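Local coordinates for protein enoyl-CoA hydratase (Geobacillus kaustophilus, PDB 2PPY) that probably hydrates the double bond of enoyl-CoA thioesters in fatty acid beta-oxidation, at residues 51-56 against 100-105. Numbering follows the deposited sequence.
Sequences PDIKVV and SPQVYI
Val56 covers one face of the Tyr104 ring: its CB stands 3.7 Å from the ring centroid and 4° off the normal, a CH-pi contact. Over that same face its two methyls diverge, CG1 toward CE2 and CG2 toward CE1, while Gln102 O lies in plane at the ring's edge. The second flat group is the Gln102 amide; the side chain bends at chi2 (79°), which turns NE2 back to donate to Ile53 O at 2.9 Å; the acceptor lies 5° from the amide plane, yet NE2 sits above the carbonyl plane of Ile53. Gln102 CB also packs on Val56 CG2. Were Tyr104 replaced by an alanine, Val56 would probably lose the ring that backs its CB and both methyls, and a gap would open between it and helix 34-48. Parallel pairing follows from the backbone bonds: Val103 N to Lys54 O (3.2 Å), Val56 N to Val103 O (2.8 Å) and Ile105 N to Val56 O (2.8 Å). On the other face of the sheet, Val55 CG1 meets Ile105 CD1 at 4.1 Å. These neighbouring strands, 55-60 and 103-108, belong to the core sheet of the crotonase fold, flanked by strands 19-24 and 125-129. Helix 34-48 packs against Val56 and Tyr104, whereas helix 193-205 covers Val55 and Ile105.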
loop_
_atom_site.group_PDB
_atom_site.type_symbol
_atom_site.label_atom_id
_atom_site.label_comp_id
_atom_site.label_asym_id
_atom_site.label_seq_id
_atom_site.Cartn_x
_atom_site.Cartn_y
_atom_site.Cartn_z
ATOM N N PRO A 51 -31.719 -6.026 -8.737
ATOM C CA PRO A 51 -31.897 -5.005 -7.698
ATOM C C PRO A 51 -32.630 -5.452 -6.435
ATOM O O PRO A 51 -32.412 -4.900 -5.357
ATOM C CB PRO A 51 -32.669 -3.904 -8.424
ATOM C CG PRO A 51 -32.249 -4.068 -9.837
ATOM C CD PRO A 51 -32.290 -5.558 -10.010
ATOM N N ASP A 52 -33.497 -6.446 -6.570
ATOM C CA ASP A 52 -34.274 -6.918 -5.431
ATOM C C ASP A 52 -33.510 -7.780 -4.439
ATOM O O ASP A 52 -33.929 -7.912 -3.290
ATOM C CB ASP A 52 -35.511 -7.677 -5.922
ATOM C CG ASP A 52 -36.435 -6.808 -6.756
ATOM O OD1 ASP A 52 -36.841 -5.727 -6.273
ATOM O OD2 ASP A 52 -36.758 -7.209 -7.895
ATOM N N ILE A 53 -32.398 -8.368 -4.870
ATOM C CA ILE A 53 -31.619 -9.221 -3.976
ATOM C C ILE A 53 -30.624 -8.399 -3.166
ATOM O O ILE A 53 -29.773 -7.709 -3.723
ATOM C CB ILE A 53 -30.847 -10.306 -4.752
ATOM C CG1 ILE A 53 -31.793 -11.051 -5.699
ATOM C CG2 ILE A 53 -30.224 -11.298 -3.764
ATOM C CD1 ILE A 53 -32.927 -11.781 -4.995
ATOM N N LYS A 54 -30.737 -8.478 -1.847
ATOM C CA LYS A 54 -29.855 -7.732 -0.967
ATOM C C LYS A 54 -28.923 -8.647 -0.169
ATOM O O LYS A 54 -27.902 -8.206 0.354
ATOM C CB LYS A 54 -30.689 -6.870 -0.016
ATOM C CG LYS A 54 -31.368 -5.658 -0.677
ATOM C CD LYS A 54 -32.481 -6.054 -1.628
ATOM C CE LYS A 54 -33.365 -4.859 -2.002
ATOM N NZ LYS A 54 -32.682 -3.818 -2.824
ATOM N N VAL A 55 -29.279 -9.923 -0.080
ATOM C CA VAL A 55 -28.472 -10.883 0.652
ATOM C C VAL A 55 -28.367 -12.204 -0.097
ATOM O O VAL A 55 -29.312 -12.641 -0.751
ATOM C CB VAL A 55 -29.068 -11.171 2.053
ATOM C CG1 VAL A 55 -28.162 -12.126 2.818
ATOM C CG2 VAL A 55 -29.242 -9.871 2.824
ATOM N N VAL A 56 -27.208 -12.841 -0.001
ATOM C CA VAL A 56 -27.009 -14.122 -0.658
ATOM C C VAL A 56 -26.480 -15.142 0.338
ATOM O O VAL A 56 -25.489 -14.896 1.026
ATOM C CB VAL A 56 -26.011 -14.024 -1.825
ATOM C CG1 VAL A 56 -25.810 -15.406 -2.446
ATOM C CG2 VAL A 56 -26.516 -13.036 -2.869
ATOM N N SER A 100 -19.571 -7.057 -4.878
ATOM C CA SER A 100 -21.026 -7.117 -5.058
ATOM C C SER A 100 -21.835 -6.366 -3.996
ATOM O O SER A 100 -21.443 -6.295 -2.833
ATOM C CB SER A 100 -21.483 -8.579 -5.099
ATOM O OG SER A 100 -20.868 -9.275 -6.170
ATOM N N PRO A 101 -22.995 -5.812 -4.385
ATOM C CA PRO A 101 -23.847 -5.069 -3.454
ATOM C C PRO A 101 -24.427 -5.939 -2.347
ATOM O O PRO A 101 -24.641 -5.463 -1.232
ATOM C CB PRO A 101 -24.953 -4.506 -4.353
ATOM C CG PRO A 101 -24.351 -4.504 -5.720
ATOM C CD PRO A 101 -23.571 -5.791 -5.739
ATOM N N GLN A 102 -24.692 -7.207 -2.661
ATOM C CA GLN A 102 -25.277 -8.137 -1.695
ATOM C C GLN A 102 -24.283 -8.632 -0.665
ATOM O O GLN A 102 -23.091 -8.757 -0.946
ATOM C CB GLN A 102 -25.845 -9.388 -2.383
ATOM C CG GLN A 102 -26.995 -9.183 -3.344
ATOM C CD GLN A 102 -26.540 -8.686 -4.695
ATOM O OE1 GLN A 102 -25.398 -8.912 -5.104
ATOM N NE2 GLN A 102 -27.440 -8.020 -5.410
ATOM N N VAL A 103 -24.793 -8.936 0.524
ATOM C CA VAL A 103 -23.973 -9.482 1.589
ATOM C C VAL A 103 -23.969 -10.991 1.357
ATOM O O VAL A 103 -25.029 -11.621 1.292
ATOM C CB VAL A 103 -24.576 -9.177 2.979
ATOM C CG1 VAL A 103 -23.849 -9.970 4.058
ATOM C CG2 VAL A 103 -24.473 -7.691 3.268
ATOM N N TYR A 104 -22.781 -11.563 1.207
ATOM C CA TYR A 104 -22.648 -12.997 0.988
ATOM C C TYR A 104 -22.352 -13.748 2.289
ATOM O O TYR A 104 -21.372 -13.463 2.977
ATOM C CB TYR A 104 -21.546 -13.272 -0.041
ATOM C CG TYR A 104 -22.024 -13.232 -1.480
ATOM C CD1 TYR A 104 -22.541 -12.063 -2.038
ATOM C CD2 TYR A 104 -21.990 -14.379 -2.271
ATOM C CE1 TYR A 104 -23.018 -12.039 -3.354
ATOM C CE2 TYR A 104 -22.462 -14.367 -3.581
ATOM C CZ TYR A 104 -22.975 -13.199 -4.114
ATOM O OH TYR A 104 -23.453 -13.202 -5.398
ATOM N N ILE A 105 -23.211 -14.706 2.619
ATOM C CA ILE A 105 -23.055 -15.499 3.833
ATOM C C ILE A 105 -22.865 -16.967 3.471
ATOM O O ILE A 105 -23.652 -17.531 2.710
ATOM C CB ILE A 105 -24.305 -15.398 4.741
ATOM C CG1 ILE A 105 -24.642 -13.933 5.011
ATOM C CG2 ILE A 105 -24.058 -16.131 6.066
ATOM C CD1 ILE A 105 -25.929 -13.754 5.791
#